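Betaine aldehyde dehydrogenase (Staphylococcus aureus subsp. aureus COL, PDB 4QTO) catalyses the oxidation of betaine aldehyde to glycine betaine, most likely with NAD as the cofactor, as a member of the aldehyde dehydrogenase family. Local coordinates at residues 62-67 with 208-213; 77-82 with 229-234; 104-109 with 221-226; 200-205 with 242-247. One frame throughout, in Å; residues are numbered along the deposited sequence.

Contact 1: residues 62-67 with 208-213; sequences FTVSEG and ITPLTT
Phe62 and Leu211 make the tightest touch between these segments. Leu211 is the first residue of helix 211-223, and Phe62 stands on strand 59-65. A single methyl does the work on the leucine side: CD2 of Leu211 lies 3.5 Å from CD2 of Phe62. The same methyl reaches back along the ring, with Phe62 CG at 4.0 Å from Leu211 CD2. It also approaches Phe62 CB, at 4.1 Å from Leu211 CD2. The methyl meets the ring obliquely.

The conformations explain the fit. Phe62 has chi1 at -154°, which sets the ring anti to its own backbone N, about 26° off the ideal. Leu211 does not aim its CB at the strand. Its side chain turns beside the backbone N at chi1 -55°, and this brings one branch to the ring.

Two residues along the strand, Val64 points the same way as Phe62. Its CG1 sits 4.3 Å from CG of Pro210, a looser contact. Thr63, between them, faces away and binds Asp51 of the paired strand 49-54.

Other parts of the fold close the patch. Leu117 of helix 111-122 packs on Leu211, and OD2 of Asp121 in that helix accepts a hydrogen bond from the backbone N of Leu211. Ile52 packs on Pro210. The four touching side chains are buried and entirely hydrocarbon. Shape and exclusion of water thus hold the hairpin to the helix start, while the polar bonds run to other partners.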
loop_
_atom_site.group_PDB
_atom_site.type_symbol
_atom_site.label_atom_id
_atom_site.label_comp_id
_atom_site.label_asym_id
_atom_site.label_seq_id
_atom_site.Cartn_x
_atom_site.Cartn_y
_atom_site.Cartn_z
ATOM N N PHE A 62 -32.526 33.959 -10.648
ATOM C CA PHE A 62 -33.087 32.653 -11.019
ATOM C C PHE A 62 -34.046 32.200 -9.938
ATOM O O PHE A 62 -33.985 32.667 -8.805
ATOM C CB PHE A 62 -31.948 31.637 -11.152
ATOM C CG PHE A 62 -32.229 30.475 -12.083
ATOM C CD1 PHE A 62 -32.476 30.690 -13.430
ATOM C CD2 PHE A 62 -32.138 29.165 -11.635
ATOM C CE1 PHE A 62 -32.689 29.614 -14.303
ATOM C CE2 PHE A 62 -32.352 28.108 -12.493
ATOM C CZ PHE A 62 -32.600 28.323 -13.819
ATOM N N THR A 63 -34.937 31.284 -10.300
ATOM C CA THR A 63 -35.891 30.733 -9.342
ATOM C C THR A 63 -35.853 29.215 -9.491
ATOM O O THR A 63 -35.995 28.696 -10.607
ATOM C CB THR A 63 -37.307 31.257 -9.582
ATOM O OG1 THR A 63 -37.310 32.683 -9.402
ATOM C CG2 THR A 63 -38.290 30.623 -8.589
ATOM N N VAL A 64 -35.674 28.511 -8.374
ATOM C CA VAL A 64 -35.587 27.063 -8.390
ATOM C C VAL A 64 -36.602 26.412 -7.439
ATOM O O VAL A 64 -37.152 27.057 -6.533
ATOM C CB VAL A 64 -34.167 26.574 -7.988
ATOM C CG1 VAL A 64 -33.127 27.139 -8.948
ATOM C CG2 VAL A 64 -33.859 26.970 -6.557
ATOM N N SER A 65 -36.842 25.124 -7.660
ATOM C CA SER A 65 -37.701 24.359 -6.762
ATOM C C SER A 65 -37.131 24.330 -5.354
ATOM O O SER A 65 -35.910 24.298 -5.161
ATOM C CB SER A 65 -37.818 22.918 -7.214
ATOM O OG SER A 65 -38.462 22.844 -8.468
ATOM N N GLU A 66 -38.021 24.364 -4.360
ATOM C CA GLU A 66 -37.651 24.286 -2.924
ATOM C C GLU A 66 -38.346 22.986 -2.438
ATOM O O GLU A 66 -39.551 22.965 -2.124
ATOM C CB GLU A 66 -38.161 25.492 -2.184
ATOM C CG GLU A 66 -37.873 25.502 -0.687
ATOM C CD GLU A 66 -36.478 25.994 -0.334
ATOM O OE1 GLU A 66 -35.635 26.256 -1.210
ATOM O OE2 GLU A 66 -36.285 26.238 0.884
ATOM N N GLY A 67 -37.579 21.909 -2.439
ATOM C CA GLY A 67 -38.083 20.572 -2.148
ATOM C C GLY A 67 -38.555 20.323 -0.729
ATOM O O GLY A 67 -38.208 21.066 0.194
ATOM N N ILE A 208 -28.745 28.742 -1.084
ATOM C CA ILE A 208 -28.521 30.022 -1.734
ATOM C C ILE A 208 -27.652 30.005 -2.997
ATOM O O ILE A 208 -27.604 30.994 -3.716
ATOM C CB ILE A 208 -27.968 31.090 -0.752
ATOM C CG1 ILE A 208 -26.705 30.623 -0.049
ATOM C CG2 ILE A 208 -29.018 31.439 0.304
ATOM C CD1 ILE A 208 -26.021 31.741 0.729
ATOM N N THR A 209 -26.988 28.874 -3.260
ATOM C CA THR A 209 -26.078 28.740 -4.430
ATOM C C THR A 209 -26.219 27.391 -5.144
ATOM O O THR A 209 -25.316 26.564 -5.118
ATOM C CB THR A 209 -24.614 28.864 -3.979
ATOM O OG1 THR A 209 -24.333 27.843 -2.988
ATOM C CG2 THR A 209 -24.323 30.245 -3.417
ATOM N N PRO A 210 -27.354 27.149 -5.820
ATOM C CA PRO A 210 -27.549 25.855 -6.472
ATOM C C PRO A 210 -27.170 25.788 -7.952
ATOM O O PRO A 210 -27.238 24.706 -8.538
ATOM C CB PRO A 210 -29.070 25.709 -6.398
ATOM C CG PRO A 210 -29.547 27.105 -6.592
ATOM C CD PRO A 210 -28.578 27.969 -5.830
ATOM N N LEU A 211 -26.759 26.899 -8.554
ATOM C CA LEU A 211 -26.686 26.954 -10.028
ATOM C C LEU A 211 -25.711 25.986 -10.701
ATOM O O LEU A 211 -26.115 25.217 -11.589
ATOM C CB LEU A 211 -26.444 28.369 -10.519
ATOM C CG LEU A 211 -27.460 29.389 -10.025
ATOM C CD1 LEU A 211 -27.119 30.762 -10.596
ATOM C CD2 LEU A 211 -28.882 29.026 -10.369
ATOM N N THR A 212 -24.446 26.010 -10.304
ATOM C CA THR A 212 -23.500 25.107 -10.946
ATOM C C THR A 212 -23.770 23.638 -10.587
ATOM O O THR A 212 -23.387 22.736 -11.343
ATOM C CB THR A 212 -22.047 25.475 -10.623
ATOM O OG1 THR A 212 -21.909 25.528 -9.197
ATOM C CG2 THR A 212 -21.641 26.769 -11.289
ATOM N N THR A 213 -24.407 23.377 -9.444
ATOM C CA THR A 213 -24.730 21.999 -9.048
ATOM C C THR A 213 -25.847 21.433 -9.960
ATOM O O THR A 213 -25.805 20.286 -10.409
ATOM C CB THR A 213 -25.028 21.885 -7.546
ATOM O OG1 THR A 213 -23.915 22.418 -6.792
ATOM C CG2 THR A 213 -25.261 20.443 -7.146
#

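Contact 2: residues 77-82 with 229-234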
loop_
_atom_site.group_PDB
_atom_site.type_symbol
_atom_site.label_atom_id
_atom_site.label_comp_id
_atom_site.label_asym_id
_atom_site.label_seq_id
_atom_site.Cartn_x
_atom_site.Cartn_y
_atom_site.Cartn_z
ATOM N N LEU A 77 -34.728 6.638 -1.036
ATOM C CA LEU A 77 -35.260 5.317 -1.346
ATOM C C LEU A 77 -34.899 4.893 -2.770
ATOM O O LEU A 77 -34.642 3.722 -3.016
ATOM C CB LEU A 77 -36.758 5.253 -1.108
ATOM C CG LEU A 77 -37.161 5.385 0.366
ATOM C CD1 LEU A 77 -38.681 5.421 0.486
ATOM C CD2 LEU A 77 -36.589 4.278 1.216
ATOM N N ALA A 78 -34.856 5.842 -3.688
ATOM C CA ALA A 78 -34.449 5.544 -5.074
ATOM C C ALA A 78 -32.982 5.179 -5.150
ATOM O O ALA A 78 -32.602 4.263 -5.882
ATOM C CB ALA A 78 -34.737 6.716 -5.983
ATOM N N ALA A 79 -32.155 5.891 -4.382
ATOM C CA ALA A 79 -30.719 5.590 -4.304
ATOM C C ALA A 79 -30.518 4.169 -3.776
ATOM O O ALA A 79 -29.671 3.397 -4.257
ATOM C CB ALA A 79 -30.032 6.623 -3.432
ATOM N N ARG A 80 -31.275 3.810 -2.726
ATOM C CA ARG A 80 -31.199 2.481 -2.173
ATOM C C ARG A 80 -31.610 1.433 -3.194
ATOM O O ARG A 80 -30.938 0.406 -3.352
ATOM C CB ARG A 80 -32.055 2.369 -0.884
ATOM C CG ARG A 80 -32.252 0.949 -0.342
ATOM C CD ARG A 80 -30.953 0.222 -0.027
ATOM N NE ARG A 80 -30.215 0.932 1.018
ATOM C CZ ARG A 80 -28.916 0.789 1.257
ATOM N NH1 ARG A 80 -28.175 -0.040 0.545
ATOM N NH2 ARG A 80 -28.358 1.496 2.223
ATOM N N ARG A 81 -32.741 1.646 -3.860
ATOM C CA ARG A 81 -33.204 0.692 -4.871
ATOM C C ARG A 81 -32.145 0.483 -5.966
ATOM O O ARG A 81 -31.839 -0.659 -6.354
ATOM C CB ARG A 81 -34.515 1.185 -5.498
ATOM C CG ARG A 81 -35.183 0.126 -6.358
ATOM C CD ARG A 81 -36.179 0.728 -7.341
ATOM N NE ARG A 81 -35.474 1.513 -8.360
ATOM C CZ ARG A 81 -35.610 2.826 -8.554
ATOM N NH1 ARG A 81 -36.495 3.534 -7.857
ATOM N NH2 ARG A 81 -34.903 3.415 -9.518
ATOM N N ALA A 82 -31.585 1.587 -6.430
ATOM C CA ALA A 82 -30.542 1.561 -7.432
ATOM C C ALA A 82 -29.307 0.793 -6.928
ATOM O O ALA A 82 -28.734 -0.035 -7.659
ATOM C CB ALA A 82 -30.175 2.954 -7.866
ATOM N N THR A 229 -29.093 6.276 -9.271
ATOM C CA THR A 229 -27.687 6.342 -8.838
ATOM C C THR A 229 -27.279 7.746 -8.377
ATOM O O THR A 229 -26.490 7.893 -7.436
ATOM C CB THR A 229 -26.739 5.929 -9.992
ATOM O OG1 THR A 229 -27.053 4.589 -10.371
ATOM C CG2 THR A 229 -25.276 5.944 -9.558
ATOM N N ILE A 230 -27.803 8.760 -9.067
ATOM C CA ILE A 230 -27.548 10.154 -8.711
ATOM C C ILE A 230 -28.878 10.868 -8.505
ATOM O O ILE A 230 -29.845 10.656 -9.249
ATOM C CB ILE A 230 -26.668 10.897 -9.740
ATOM C CG1 ILE A 230 -27.327 10.978 -11.122
ATOM C CG2 ILE A 230 -25.309 10.234 -9.816
ATOM C CD1 ILE A 230 -26.540 11.797 -12.130
ATOM N N ASN A 231 -28.956 11.696 -7.468
ATOM C CA ASN A 231 -30.149 12.457 -7.182
ATOM C C ASN A 231 -29.737 13.812 -6.594
ATOM O O ASN A 231 -28.744 13.904 -5.832
ATOM C CB ASN A 231 -31.052 11.757 -6.163
ATOM C CG ASN A 231 -31.364 10.312 -6.521
ATOM O OD1 ASN A 231 -32.398 10.015 -7.135
ATOM N ND2 ASN A 231 -30.459 9.417 -6.171
ATOM N N LEU A 232 -30.494 14.832 -6.948
ATOM C CA LEU A 232 -30.281 16.203 -6.522
ATOM C C LEU A 232 -31.542 16.736 -5.858
ATOM O O LEU A 232 -32.613 16.803 -6.486
ATOM C CB LEU A 232 -29.938 17.075 -7.756
ATOM C CG LEU A 232 -29.856 18.595 -7.561
ATOM C CD1 LEU A 232 -28.759 18.971 -6.598
ATOM C CD2 LEU A 232 -29.663 19.334 -8.894
ATOM N N ILE A 233 -31.411 17.124 -4.600
ATOM C CA ILE A 233 -32.477 17.771 -3.848
ATOM C C ILE A 233 -32.098 19.233 -3.723
ATOM O O ILE A 233 -30.918 19.558 -3.514
ATOM C CB ILE A 233 -32.594 17.138 -2.454
ATOM C CG1 ILE A 233 -33.104 15.703 -2.569
ATOM C CG2 ILE A 233 -33.511 17.953 -1.544
ATOM C CD1 ILE A 233 -34.473 15.533 -3.153
ATOM N N LEU A 234 -33.081 20.119 -3.808
ATOM C CA LEU A 234 -32.832 21.531 -3.693
ATOM C C LEU A 234 -33.671 22.052 -2.541
ATOM O O LEU A 234 -34.875 21.792 -2.488
ATOM C CB LEU A 234 -33.219 22.270 -4.962
ATOM C CG LEU A 234 -32.478 21.890 -6.251
ATOM C CD1 LEU A 234 -33.073 22.580 -7.465
ATOM C CD2 LEU A 234 -30.997 22.195 -6.165
HETATM O O HOH W 1 -27.588 1.780 -10.001
#
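Asn231 points its amide at two alanines of helix 69-85. The nitrogen goes to one and the oxygen to the other. ND2 of Asn231 lies 3.9 Å from CB of Ala79, while OD1 of Asn231 is 4.2 Å from CB of Ala78. These are packing contacts. CG of Asn231 lies beside its backbone N, at chi1 -51°, and the amide is turned about crosswise to the side-chain stem, at chi2 -95°.

The polar atoms of the amide are used elsewhere. OD1 accepts from the backbone N of Asp38. ND2 bonds to the carbonyl oxygens of Gly228 and Leu201. Three bonds therefore fix the amide's rotation, and the alanine methyls rest against a group already held.

One turn on, Ala82 meets the backbone of Thr229. CB of Ala82 is 3.8 Å from N of Thr229. The Thr229 side chain starts away from the helix, and its hydroxyl bonds to Pro226 O. A water donates to Thr229 OG1 at 2.9 Å and weakly to Ala82 O at 3.2 Å, so it bridges the two segments.

The small methyls let the helix sit close to the strand, with CA atoms of Ala79 and Thr229 5.5 Å apart. On the other face, Ile230 and Leu232 pack on helix 211-223. Helices on both faces of a parallel strand region are characteristic of a Rossmann-type alpha/beta domain.

Contact 3: residues 104-109 with 221-226; sequences ADKIKE and EEVGFP
This is a surface contact between helix 93-109 and the end of helix 211-223, carried by a salt bridge of Lys106 with Glu222 and by packing on Val223. NZ of Lys106 donates to OE1 of Glu222 at 2.9 Å. The ammonium comes to the anti side of the carboxylate, 16° out of its plane. The lysine chain runs straight until its last torsion. There chi4 of -70° turns NZ toward the glutamate.

The straight part of the chain slides past Val223 in the opposite direction. CE of Lys106 lies 3.6 Å from CG2 of Val223. NZ of Lys106 also comes within 3.6 Å of CB of Glu222. The lysine is thus apolar along its shaft and ionic at its tip.

Helix 211-223 packs on one face of the Rossmann-type sheet, and helix 93-109 lies against that helix. Gly224 ends helix 211-223 with a phi of 98°. Lys99, on helix 93-109, donates to the carbonyl oxygens of Val223 and Gly224, adding a second tie between the same helices.

Glu109 adds another negative charge, its OE1 5.9 Å from OE1 of Glu222. Lys106 and Glu222 each touch a crystal neighbour, so their exact pose may owe something to the lattice. Asp105 forms a salt bridge with Arg101 of a neighbouring subunit.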
loop_
_atom_site.group_PDB
_atom_site.type_symbol
_atom_site.label_atom_id
_atom_site.label_comp_id
_atom_site.label_asym_id
_atom_site.label_seq_id
_atom_site.Cartn_x
_atom_site.Cartn_y
_atom_site.Cartn_z
ATOM N N ALA A 104 -15.381 14.495 -16.172
ATOM C CA ALA A 104 -14.237 15.413 -16.196
ATOM C C ALA A 104 -14.140 16.175 -17.532
ATOM O O ALA A 104 -13.938 17.404 -17.557
ATOM C CB ALA A 104 -12.942 14.677 -15.940
ATOM N N ASP A 105 -14.274 15.454 -18.632
ATOM C CA ASP A 105 -14.165 16.066 -19.947
ATOM C C ASP A 105 -15.296 17.102 -20.199
ATOM O O ASP A 105 -15.059 18.133 -20.807
ATOM C CB ASP A 105 -14.134 15.000 -20.994
ATOM C CG ASP A 105 -12.826 14.190 -20.969
ATOM O OD1 ASP A 105 -11.801 14.660 -20.463
ATOM O OD2 ASP A 105 -12.848 13.097 -21.541
ATOM N N LYS A 106 -16.493 16.835 -19.687
ATOM C CA LYS A 106 -17.596 17.814 -19.792
ATOM C C LYS A 106 -17.311 19.089 -18.995
ATOM O O LYS A 106 -17.655 20.173 -19.449
ATOM C CB LYS A 106 -18.910 17.166 -19.379
ATOM C CG LYS A 106 -19.398 16.236 -20.488
ATOM C CD LYS A 106 -20.640 15.497 -20.093
ATOM C CE LYS A 106 -21.123 14.563 -21.196
ATOM N NZ LYS A 106 -21.692 15.208 -22.411
ATOM N N ILE A 107 -16.639 18.961 -17.847
ATOM C CA ILE A 107 -16.291 20.153 -17.068
ATOM C C ILE A 107 -15.352 21.049 -17.882
ATOM O O ILE A 107 -15.585 22.252 -17.989
ATOM C CB ILE A 107 -15.615 19.790 -15.728
ATOM C CG1 ILE A 107 -16.557 18.951 -14.851
ATOM C CG2 ILE A 107 -15.143 21.043 -15.025
ATOM C CD1 ILE A 107 -17.822 19.608 -14.413
ATOM N N LYS A 108 -14.348 20.452 -18.512
ATOM C CA LYS A 108 -13.426 21.223 -19.343
ATOM C C LYS A 108 -14.119 21.807 -20.574
ATOM O O LYS A 108 -13.923 22.994 -20.906
ATOM C CB LYS A 108 -12.227 20.380 -19.743
ATOM C CG LYS A 108 -11.219 21.163 -20.575
ATOM C CD LYS A 108 -10.011 20.311 -20.919
ATOM C CE LYS A 108 -9.191 20.002 -19.694
ATOM N NZ LYS A 108 -8.862 21.178 -18.870
ATOM N N GLU A 109 -14.997 21.039 -21.217
ATOM C CA GLU A 109 -15.740 21.505 -22.371
ATOM C C GLU A 109 -16.559 22.750 -22.045
ATOM O O GLU A 109 -16.622 23.684 -22.850
ATOM C CB GLU A 109 -16.685 20.385 -22.852
ATOM C CG GLU A 109 -17.617 20.766 -23.960
ATOM C CD GLU A 109 -18.561 19.629 -24.361
ATOM O OE1 GLU A 109 -18.524 18.552 -23.713
ATOM O OE2 GLU A 109 -19.327 19.842 -25.350
ATOM N N GLU A 221 -26.130 13.512 -16.239
ATOM C CA GLU A 221 -27.203 12.820 -16.968
ATOM C C GLU A 221 -26.817 12.536 -18.426
ATOM O O GLU A 221 -27.133 11.475 -18.955
ATOM C CB GLU A 221 -28.504 13.626 -16.909
ATOM C CG GLU A 221 -29.648 12.972 -17.698
ATOM C CD GLU A 221 -30.958 13.712 -17.551
ATOM O OE1 GLU A 221 -30.946 14.961 -17.644
ATOM O OE2 GLU A 221 -32.016 12.999 -17.376
ATOM N N GLU A 222 -26.112 13.468 -19.064
ATOM C CA GLU A 222 -25.641 13.285 -20.441
ATOM C C GLU A 222 -24.666 12.107 -20.565
ATOM O O GLU A 222 -24.648 11.424 -21.577
ATOM C CB GLU A 222 -24.935 14.548 -20.931
ATOM C CG GLU A 222 -25.812 15.764 -21.094
ATOM C CD GLU A 222 -25.029 17.032 -21.437
ATOM O OE1 GLU A 222 -23.801 16.972 -21.639
ATOM O OE2 GLU A 222 -25.673 18.091 -21.559
ATOM N N VAL A 223 -23.833 11.918 -19.553
ATOM C CA VAL A 223 -22.902 10.779 -19.514
ATOM C C VAL A 223 -23.668 9.481 -19.382
ATOM O O VAL A 223 -23.380 8.496 -20.076
ATOM C CB VAL A 223 -21.906 10.941 -18.346
ATOM C CG1 VAL A 223 -21.081 9.689 -18.179
ATOM C CG2 VAL A 223 -21.010 12.154 -18.569
ATOM N N GLY A 224 -24.648 9.485 -18.501
ATOM C CA GLY A 224 -25.508 8.361 -18.292
ATOM C C GLY A 224 -25.156 7.475 -17.127
ATOM O O GLY A 224 -24.113 6.833 -17.123
ATOM N N PHE A 225 -26.068 7.440 -16.153
ATOM C CA PHE A 225 -25.960 6.585 -14.972
ATOM C C PHE A 225 -27.293 5.905 -14.723
ATOM O O PHE A 225 -28.339 6.471 -15.062
ATOM C CB PHE A 225 -25.525 7.391 -13.736
ATOM C CG PHE A 225 -24.167 8.000 -13.890
ATOM C CD1 PHE A 225 -23.031 7.262 -13.585
ATOM C CD2 PHE A 225 -23.993 9.279 -14.431
ATOM C CE1 PHE A 225 -21.780 7.790 -13.803
ATOM C CE2 PHE A 225 -22.742 9.813 -14.652
ATOM C CZ PHE A 225 -21.610 9.058 -14.346
ATOM N N PRO A 226 -27.272 4.723 -14.083
ATOM C CA PRO A 226 -28.536 4.028 -13.861
ATOM C C PRO A 226 -29.493 4.854 -13.007
ATOM O O PRO A 226 -29.081 5.629 -12.148
ATOM C CB PRO A 226 -28.109 2.734 -13.160
ATOM C CG PRO A 226 -26.696 2.519 -13.617
ATOM C CD PRO A 226 -26.120 3.905 -13.678
#

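Contact 4: residues 200-205 with 242-247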
loop_
_atom_site.group_PDB
_atom_site.type_symbol
_atom_site.label_atom_id
_atom_site.label_comp_id
_atom_site.label_asym_id
_atom_site.label_seq_id
_atom_site.Cartn_x
_atom_site.Cartn_y
_atom_site.Cartn_z
ATOM N N SER A 200 -24.507 4.954 -4.575
ATOM C CA SER A 200 -25.602 5.786 -5.067
ATOM C C SER A 200 -25.562 7.015 -4.168
ATOM O O SER A 200 -25.270 6.899 -2.972
ATOM C CB SER A 200 -26.960 5.116 -4.920
ATOM O OG SER A 200 -27.065 4.010 -5.777
ATOM N N LEU A 201 -25.906 8.181 -4.703
ATOM C CA LEU A 201 -25.822 9.413 -3.934
ATOM C C LEU A 201 -27.034 10.304 -4.048
ATOM O O LEU A 201 -27.755 10.283 -5.038
ATOM C CB LEU A 201 -24.572 10.200 -4.363
ATOM C CG LEU A 201 -24.505 10.726 -5.813
ATOM C CD1 LEU A 201 -25.125 12.115 -5.890
ATOM C CD2 LEU A 201 -23.055 10.812 -6.313
ATOM N N VAL A 202 -27.232 11.073 -2.988
ATOM C CA VAL A 202 -28.243 12.134 -2.942
ATOM C C VAL A 202 -27.519 13.380 -2.475
ATOM O O VAL A 202 -27.009 13.431 -1.338
ATOM C CB VAL A 202 -29.424 11.826 -2.004
ATOM C CG1 VAL A 202 -30.466 12.960 -2.079
ATOM C CG2 VAL A 202 -30.084 10.500 -2.331
ATOM N N MET A 203 -27.471 14.401 -3.330
ATOM C CA MET A 203 -26.777 15.642 -3.018
ATOM C C MET A 203 -27.716 16.800 -2.863
ATOM O O MET A 203 -28.718 16.888 -3.592
ATOM C CB MET A 203 -25.785 15.985 -4.139
ATOM C CG MET A 203 -25.107 17.330 -3.941
ATOM S SD MET A 203 -23.628 17.633 -4.947
ATOM C CE MET A 203 -22.469 16.601 -4.070
ATOM N N LYS A 204 -27.421 17.673 -1.894
ATOM C CA LYS A 204 -28.185 18.906 -1.693
ATOM C C LYS A 204 -27.202 20.043 -1.564
ATOM O O LYS A 204 -26.455 20.099 -0.587
ATOM C CB LYS A 204 -29.073 18.869 -0.449
ATOM C CG LYS A 204 -29.982 20.108 -0.334
ATOM C CD LYS A 204 -30.454 20.363 1.074
ATOM C CE LYS A 204 -29.480 21.225 1.850
ATOM N NZ LYS A 204 -29.425 22.646 1.358
ATOM N N PRO A 205 -27.174 20.958 -2.549
ATOM C CA PRO A 205 -26.277 22.119 -2.442
ATOM C C PRO A 205 -26.853 23.161 -1.501
ATOM O O PRO A 205 -28.022 23.058 -1.081
ATOM C CB PRO A 205 -26.221 22.647 -3.873
ATOM C CG PRO A 205 -27.580 22.305 -4.423
ATOM C CD PRO A 205 -27.954 20.991 -3.798
ATOM N N ASP A 242 -32.639 17.087 8.120
ATOM C CA ASP A 242 -32.859 16.006 9.062
ATOM C C ASP A 242 -33.097 14.673 8.378
ATOM O O ASP A 242 -32.626 13.627 8.856
ATOM C CB ASP A 242 -33.991 16.323 10.032
ATOM C CG ASP A 242 -33.587 17.338 11.098
ATOM O OD1 ASP A 242 -32.373 17.646 11.249
ATOM O OD2 ASP A 242 -34.501 17.817 11.790
ATOM N N VAL A 243 -33.857 14.659 7.269
ATOM C CA VAL A 243 -34.043 13.403 6.540
ATOM C C VAL A 243 -32.737 12.924 5.919
ATOM O O VAL A 243 -32.406 11.742 5.984
ATOM C CB VAL A 243 -35.135 13.557 5.427
ATOM C CG1 VAL A 243 -35.171 12.373 4.471
ATOM C CG2 VAL A 243 -36.489 13.759 6.063
ATOM N N MET A 244 -31.965 13.841 5.355
ATOM C CA MET A 244 -30.707 13.458 4.725
ATOM C C MET A 244 -29.675 12.917 5.696
ATOM O O MET A 244 -28.878 12.053 5.329
ATOM C CB MET A 244 -30.132 14.611 3.922
ATOM C CG MET A 244 -31.033 14.942 2.742
ATOM S SD MET A 244 -30.336 16.230 1.686
ATOM C CE MET A 244 -28.948 15.292 0.983
ATOM N N SER A 245 -29.710 13.383 6.940
ATOM C CA SER A 245 -28.738 12.896 7.921
ATOM C C SER A 245 -29.282 11.787 8.807
ATOM O O SER A 245 -28.497 11.045 9.405
ATOM C CB SER A 245 -28.234 14.023 8.801
ATOM O OG SER A 245 -29.311 14.691 9.434
ATOM N N GLY A 246 -30.592 11.654 8.900
ATOM C CA GLY A 246 -31.202 10.722 9.838
ATOM C C GLY A 246 -31.950 9.531 9.292
ATOM O O GLY A 246 -32.557 8.793 10.066
ATOM N N HIS A 247 -31.957 9.350 7.972
ATOM C CA HIS A 247 -32.709 8.259 7.372
ATOM C C HIS A 247 -31.991 6.923 7.551
ATOM O O HIS A 247 -30.744 6.828 7.411
ATOM C CB HIS A 247 -32.952 8.528 5.891
ATOM C CG HIS A 247 -34.083 7.746 5.327
ATOM N ND1 HIS A 247 -33.957 6.424 4.975
ATOM C CD2 HIS A 247 -35.378 8.070 5.120
ATOM C CE1 HIS A 247 -35.118 5.975 4.542
ATOM N NE2 HIS A 247 -35.998 6.961 4.610
#
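Strand 200-204 and helix 242-246 run in roughly opposed directions, at 146°, with segment axes 10.6 Å apart and Val202 and Met244 closest in backbone position. Met244 alone spans the gap from the helix. Its chain bends at the thioether, chi3 69°, and this turns the terminal methyl toward the backbone of Val202.

SD of Met244 lies 3.6 Å from CB of Lys204, and the two side chains pass at about a right angle. CE of Met244 reaches the backbone, 3.6 Å from O of Val202. The same methyl is 4.1 Å from CG1 of Val202, a plain apolar touch. Met244 was deposited in two conformers, so these contacts hold for one of them.

Lys204 starts toward the helix, but its chain then bends away. Its NZ bonds to O of Gly235 and, at 2.8 Å, to O of Pro205, coming from above that carbonyl's plane. Glu207 is a long, weak ion partner. The methionine therefore packs on the lysine's aliphatic base and leaves the ammonium to others.

Strand 200-204 lies between strands 162-177 and 230-232, parallel to both. Its opposite face, with Leu201 and Met203, packs on helices 183-197 and 211-223. Helix 237-246 thus covers the sheet from the other side, and O of Met244 accepts from Thr175 on strand 162-177.

How the contacts relate
Contacts 1, 2 and 4 are buried, whereas contact 3 lies at the surface and is the one with a salt bridge. Contacts 1 and 3 share helix 211-223, one at its start and the other at its end. Contacts 2 and 4 are the closest pair, with centres about 9 Å apart. Their strands 230-232 and 200-204 are neighbours in one sheet and share backbone hydrogen bonds. Contact 1 joins contact 2 through Gly67 and Leu234, and packs on contact 4 through Thr213. The chemistry follows the setting: hydrocarbon in contact 1, methyls against a tethered amide in contact 2, and a thioether in contact 4.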